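Local coordinates for protein dihydropteridine reductase (Caenorhabditis elegans, PDB 1OOE) that probably reduces quinonoid dihydrobiopterin to tetrahydrobiopterin with NADH or NADPH, working as a homodimer of the short-chain dehydrogenase/reductase family, at residues G122-L127 against A169-M174; K5-G10 against D74-V79. One frame throughout, in Å; residues are numbered along the deposited sequence. Where two conformers were deposited one is given.

How the contacts relate
Contacts 1 and 2 are neighbouring strand pairs in the parallel part of one mixed sheet, their centres about 10 Å apart. The segments 5-10, 74-79, 122-127 and 169-174 follow one another across it, and the inner two join the pairs: Q126 N lies 2.9 Å from V76 O, and Q126 O lies 2.9 Å from C78 N, probable hydrogen bonds that continue the ladder. Beside them Q126 OE1 packs 3.2 Å from F77 CB. Segment 5-10 of contact 2 runs straight into G11, G13 and G16, whose spacing is consistent with the nucleotide-binding turn of Rossmann-type dehydrogenases; contact 1 carries the sheet on from segment 74-79, on the side away from segment 5-10.

Contact 1 of 2, residues G122-L127 against A169-M174; sequences GGLLQL and AVLTIM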
loop_
_atom_site.group_PDB
_atom_site.type_symbol
_atom_site.label_atom_id
_atom_site.label_comp_id
_atom_site.label_asym_id
_atom_site.label_seq_id
_atom_site.Cartn_x
_atom_site.Cartn_y
_atom_site.Cartn_z
ATOM N N GLY A 122 14.582 -20.350 -10.827
ATOM C CA GLY A 122 15.547 -20.463 -9.748
ATOM C C GLY A 122 16.276 -19.158 -9.460
ATOM O O GLY A 122 17.141 -19.110 -8.590
ATOM N N GLY A 123 15.931 -18.098 -10.188
ATOM C CA GLY A 123 16.584 -16.815 -9.984
ATOM C C GLY A 123 16.125 -16.080 -8.741
ATOM O O GLY A 123 15.283 -16.579 -8.000
ATOM N N LEU A 124 16.668 -14.883 -8.525
ATOM C CA LEU A 124 16.334 -14.081 -7.351
ATOM C C LEU A 124 15.767 -12.697 -7.648
ATOM O O LEU A 124 16.298 -11.967 -8.480
ATOM C CB LEU A 124 17.585 -13.901 -6.481
ATOM C CG LEU A 124 17.496 -12.906 -5.318
ATOM C CD1 LEU A 124 16.564 -13.446 -4.254
ATOM C CD2 LEU A 124 18.886 -12.658 -4.737
ATOM N N LEU A 125 14.674 -12.355 -6.966
ATOM C CA LEU A 125 14.084 -11.024 -7.071
ATOM C C LEU A 125 14.242 -10.440 -5.669
ATOM O O LEU A 125 13.818 -11.054 -4.687
ATOM C CB LEU A 125 12.593 -11.070 -7.426
ATOM C CG LEU A 125 11.839 -9.746 -7.187
ATOM C CD1 LEU A 125 12.339 -8.672 -8.152
ATOM C CD2 LEU A 125 10.340 -9.962 -7.367
ATOM N N GLN A 126 14.881 -9.281 -5.568
ATOM C CA GLN A 126 15.056 -8.634 -4.270
ATOM C C GLN A 126 14.368 -7.278 -4.286
ATOM O O GLN A 126 14.504 -6.510 -5.238
ATOM C CB GLN A 126 16.546 -8.479 -3.947
ATOM C CG GLN A 126 16.850 -7.572 -2.755
ATOM C CD GLN A 126 17.127 -6.144 -3.180
ATOM O OE1 GLN A 126 17.880 -5.910 -4.127
ATOM N NE2 GLN A 126 16.530 -5.177 -2.478
ATOM N N LEU A 127 13.604 -7.009 -3.233
ATOM C CA LEU A 127 12.886 -5.748 -3.100
ATOM C C LEU A 127 13.343 -5.072 -1.816
ATOM O O LEU A 127 13.984 -5.692 -0.963
ATOM C CB LEU A 127 11.373 -5.987 -3.035
ATOM C CG LEU A 127 10.719 -6.742 -4.197
ATOM C CD1 LEU A 127 9.238 -6.918 -3.904
ATOM C CD2 LEU A 127 10.927 -5.984 -5.509
ATOM N N ALA A 169 12.960 -17.168 -5.951
ATOM C CA ALA A 169 12.671 -16.655 -4.618
ATOM C C ALA A 169 12.617 -15.140 -4.636
ATOM O O ALA A 169 13.260 -14.498 -5.466
ATOM C CB ALA A 169 13.744 -17.114 -3.632
ATOM N N VAL A 170 11.822 -14.579 -3.729
ATOM C CA VAL A 170 11.730 -13.134 -3.577
ATOM C C VAL A 170 12.177 -12.856 -2.141
ATOM O O VAL A 170 11.734 -13.529 -1.203
ATOM C CB VAL A 170 10.284 -12.603 -3.811
ATOM C CG1 VAL A 170 9.305 -13.285 -2.874
ATOM C CG2 VAL A 170 10.251 -11.098 -3.616
ATOM N N LEU A 171 13.097 -11.907 -1.980
ATOM C CA LEU A 171 13.613 -11.537 -0.662
ATOM C C LEU A 171 13.508 -10.023 -0.530
ATOM O O LEU A 171 13.843 -9.290 -1.459
ATOM C CB LEU A 171 15.076 -11.982 -0.510
ATOM C CG LEU A 171 15.338 -13.492 -0.581
ATOM C CD1 LEU A 171 16.830 -13.757 -0.421
ATOM C CD2 LEU A 171 14.541 -14.212 0.505
ATOM N N THR A 172 13.040 -9.553 0.625
ATOM C CA THR A 172 12.863 -8.119 0.847
ATOM C C THR A 172 13.702 -7.657 2.041
ATOM O O THR A 172 13.501 -8.116 3.162
ATOM C CB THR A 172 11.361 -7.811 1.064
ATOM O OG1 THR A 172 10.650 -8.068 -0.157
ATOM C CG2 THR A 172 11.145 -6.359 1.461
ATOM N N ILE A 173 14.650 -6.754 1.790
ATOM C CA ILE A 173 15.537 -6.274 2.849
ATOM C C ILE A 173 15.021 -5.059 3.615
ATOM O O ILE A 173 14.343 -4.200 3.057
ATOM C CB ILE A 173 16.946 -5.945 2.295
ATOM C CG1 ILE A 173 16.874 -4.794 1.289
ATOM C CG2 ILE A 173 17.539 -7.180 1.622
ATOM C CD1 ILE A 173 18.236 -4.337 0.782
ATOM N N MET A 174 15.360 -4.999 4.901
ATOM C CA MET A 174 14.945 -3.894 5.764
ATOM C C MET A 174 16.101 -3.458 6.668
ATOM O O MET A 174 16.128 -3.767 7.862
ATOM C CB MET A 174 13.741 -4.305 6.626
ATOM C CG MET A 174 12.543 -4.840 5.835
ATOM S SD MET A 174 11.081 -5.174 6.851
ATOM C CE MET A 174 11.724 -6.449 7.980
#
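L127, A169 and L171 give up the most surface as two parallel strands pair, their axes 25° apart. L127 is held through both backbone groups: its N donates to L171 O at 2.9 Å, and its O accepts from I173 N at 3.0 Å. L171 repays this from the other strand, sending its own N to L125 O (2.9 Å). A169 starts the ladder, giving its N to G123 O at 3.2 Å and receiving L125 N on its O.

Side chains sort onto two faces. With L125, V170 and T172, L127 faces helix 141-158. With CG anti to the carbonyl carbon (chi1 -57°), L127 brings CD1 to 4.3 Å from V170 CG2. Its CB lies 3.6 Å from T172 OG1, a hydroxyl that is itself hydrogen-bonded to T154 of that helix. Threonine suits the spot, offering a methyl-bearing branch to the sheet and a bond to the helix.

The other face carries L124, Q126, A169 and L171. L171 crosses L124 at about a right angle, the two CD1 methyls 3.9 Å apart, and both leucines reach W208 of helix 198-210. A169 is small enough for L124 CD1 to approach its carbonyl, 3.7 Å from A169 O. Two parallel strands linked through helix 141-158 packed on one face form the beta-alpha-beta crossover of a Rossmann fold.

Contact 2 of 2, residues K5-G10 against D74-V79; sequences KVIVYG and DGVFCV
D74 and K5 exchange two hydrogen bonds at the start of this parallel pair. D74 N donates to K5 O (2.8 Å), and in the conformer described D74 OD1 accepts K5 N at 3.1 Å on its anti side, 23° out of the carboxylate plane. A water also donates to D74 OD1 at 2.6 Å, while D74 OD2 forms a salt bridge with K120, so an acidic residue here serves two purposes. The backbone ladder then alternates: I7 N bonds to G75 O, F77 N to I7 O (2.8 Å), Y9 N to F77 O (2.8 Å) and V79 N to Y9 O. G75 N is buried without a partner.

F77 dominates the packing. With CG anti to the carbonyl carbon (chi1 -46°), its ring reaches back along the strand: CE2 meets V6 CB at 3.9 Å, V8 CG2 sits at the ring edge 4.3 Å from CD2, and one face passes over G75 C. A CB on G75 would run into F77 CE1, which is why glycine suits that site. With an alanine in place of F77, a gap would probably open beside V6 and V8, and F23 would be likely to lose its aromatic partner. On the other face of the sheet, C78 SG approaches the Y9 ring obliquely, 4.6 Å from its centroid, a sulfur-aromatic contact.

Helix 14-25 packs over F77, V6 and V79 through F23, I19 and L15, while helix 93-118 lies against Y9 and C78. Strand 28-34 flanks residues 5-10, and strand 123-128 flanks residues 74-79.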
loop_
_atom_site.group_PDB
_atom_site.type_symbol
_atom_site.label_atom_id
_atom_site.label_comp_id
_atom_site.label_asym_id
_atom_site.label_seq_id
_atom_site.Cartn_x
_atom_site.Cartn_y
_atom_site.Cartn_z
ATOM N N LYS A 5 23.725 -12.185 -16.016
ATOM C CA LYS A 5 23.182 -10.841 -16.158
ATOM C C LYS A 5 22.282 -10.512 -14.973
ATOM O O LYS A 5 21.598 -11.386 -14.442
ATOM C CB LYS A 5 22.364 -10.722 -17.451
ATOM C CG LYS A 5 23.140 -10.980 -18.738
ATOM C CD LYS A 5 22.217 -10.911 -19.948
ATOM C CE LYS A 5 22.947 -11.215 -21.257
ATOM N NZ LYS A 5 23.457 -12.618 -21.331
ATOM N N VAL A 6 22.296 -9.249 -14.556
ATOM C CA VAL A 6 21.452 -8.803 -13.456
ATOM C C VAL A 6 20.922 -7.403 -13.743
ATOM O O VAL A 6 21.542 -6.618 -14.466
ATOM C CB VAL A 6 22.206 -8.786 -12.090
ATOM C CG1 VAL A 6 22.611 -10.201 -11.698
ATOM C CG2 VAL A 6 23.422 -7.884 -12.170
ATOM N N ILE A 7 19.753 -7.109 -13.189
ATOM C CA ILE A 7 19.118 -5.808 -13.345
ATOM C C ILE A 7 19.137 -5.089 -12.002
ATOM O O ILE A 7 18.790 -5.672 -10.976
ATOM C CB ILE A 7 17.645 -5.957 -13.791
ATOM C CG1 ILE A 7 17.585 -6.509 -15.219
ATOM C CG2 ILE A 7 16.914 -4.617 -13.672
ATOM C CD1 ILE A 7 16.177 -6.840 -15.676
ATOM N N VAL A 8 19.568 -3.830 -12.010
ATOM C CA VAL A 8 19.593 -3.025 -10.794
ATOM C C VAL A 8 18.671 -1.842 -11.046
ATOM O O VAL A 8 18.985 -0.951 -11.838
ATOM C CB VAL A 8 21.013 -2.492 -10.466
ATOM C CG1 VAL A 8 20.958 -1.612 -9.213
ATOM C CG2 VAL A 8 21.974 -3.648 -10.238
ATOM N N TYR A 9 17.520 -1.863 -10.382
ATOM C CA TYR A 9 16.516 -0.815 -10.499
ATOM C C TYR A 9 16.865 0.164 -9.379
ATOM O O TYR A 9 16.619 -0.115 -8.203
ATOM C CB TYR A 9 15.131 -1.433 -10.279
ATOM C CG TYR A 9 13.950 -0.644 -10.806
ATOM C CD1 TYR A 9 13.847 0.730 -10.602
ATOM C CD2 TYR A 9 12.899 -1.295 -11.455
ATOM C CE1 TYR A 9 12.717 1.440 -11.028
ATOM C CE2 TYR A 9 11.773 -0.601 -11.881
ATOM C CZ TYR A 9 11.684 0.762 -11.666
ATOM O OH TYR A 9 10.554 1.434 -12.070
ATOM N N GLY A 10 17.457 1.294 -9.759
ATOM C CA GLY A 10 17.879 2.300 -8.793
ATOM C C GLY A 10 19.401 2.327 -8.728
ATOM O O GLY A 10 19.989 2.596 -7.679
ATOM N N ASP A 74 19.753 -13.437 -13.982
ATOM C CA ASP A 74 19.915 -14.255 -12.782
ATOM C C ASP A 74 19.300 -13.573 -11.566
ATOM O O ASP A 74 19.011 -14.217 -10.559
ATOM C CB ASP A 74 21.397 -14.525 -12.520
ATOM C CG ASP A 74 22.058 -15.276 -13.660
ATOM O OD1 ASP A 74 22.359 -14.645 -14.694
ATOM O OD2 ASP A 74 22.262 -16.499 -13.528
ATOM N N GLY A 75 19.099 -12.265 -11.670
ATOM C CA GLY A 75 18.510 -11.527 -10.568
ATOM C C GLY A 75 18.024 -10.146 -10.959
ATOM O O GLY A 75 18.511 -9.543 -11.918
ATOM N N VAL A 76 17.026 -9.670 -10.220
ATOM C CA VAL A 76 16.451 -8.340 -10.406
ATOM C C VAL A 76 16.514 -7.748 -8.998
ATOM O O VAL A 76 15.913 -8.287 -8.072
ATOM C CB VAL A 76 14.974 -8.418 -10.879
ATOM C CG1 VAL A 76 14.366 -7.017 -10.946
ATOM C CG2 VAL A 76 14.903 -9.079 -12.253
ATOM N N PHE A 77 17.268 -6.667 -8.837
ATOM C CA PHE A 77 17.422 -6.037 -7.529
ATOM C C PHE A 77 16.834 -4.634 -7.555
ATOM O O PHE A 77 17.321 -3.772 -8.280
ATOM C CB PHE A 77 18.906 -5.966 -7.152
ATOM C CG PHE A 77 19.666 -7.249 -7.395
ATOM C CD1 PHE A 77 19.146 -8.479 -6.993
ATOM C CD2 PHE A 77 20.912 -7.219 -8.014
ATOM C CE1 PHE A 77 19.858 -9.660 -7.204
ATOM C CE2 PHE A 77 21.634 -8.394 -8.230
ATOM C CZ PHE A 77 21.106 -9.616 -7.825
ATOM N N CYS A 78 15.792 -4.408 -6.758
ATOM C CA CYS A 78 15.135 -3.105 -6.715
ATOM C C CYS A 78 15.425 -2.358 -5.419
ATOM O O CYS A 78 14.979 -2.769 -4.347
ATOM C CB CYS A 78 13.624 -3.280 -6.876
ATOM S SG CYS A 78 12.710 -1.727 -7.042
ATOM N N VAL A 79 16.167 -1.260 -5.529
ATOM C CA VAL A 79 16.530 -0.447 -4.370
ATOM C C VAL A 79 16.193 1.029 -4.585
ATOM O O VAL A 79 16.752 1.909 -3.922
ATOM C CB VAL A 79 18.041 -0.579 -4.060
ATOM C CG1 VAL A 79 18.346 -1.997 -3.594
ATOM C CG2 VAL A 79 18.870 -0.236 -5.300
HETATM O O HOH W 1 21.887 -14.262 -17.253
#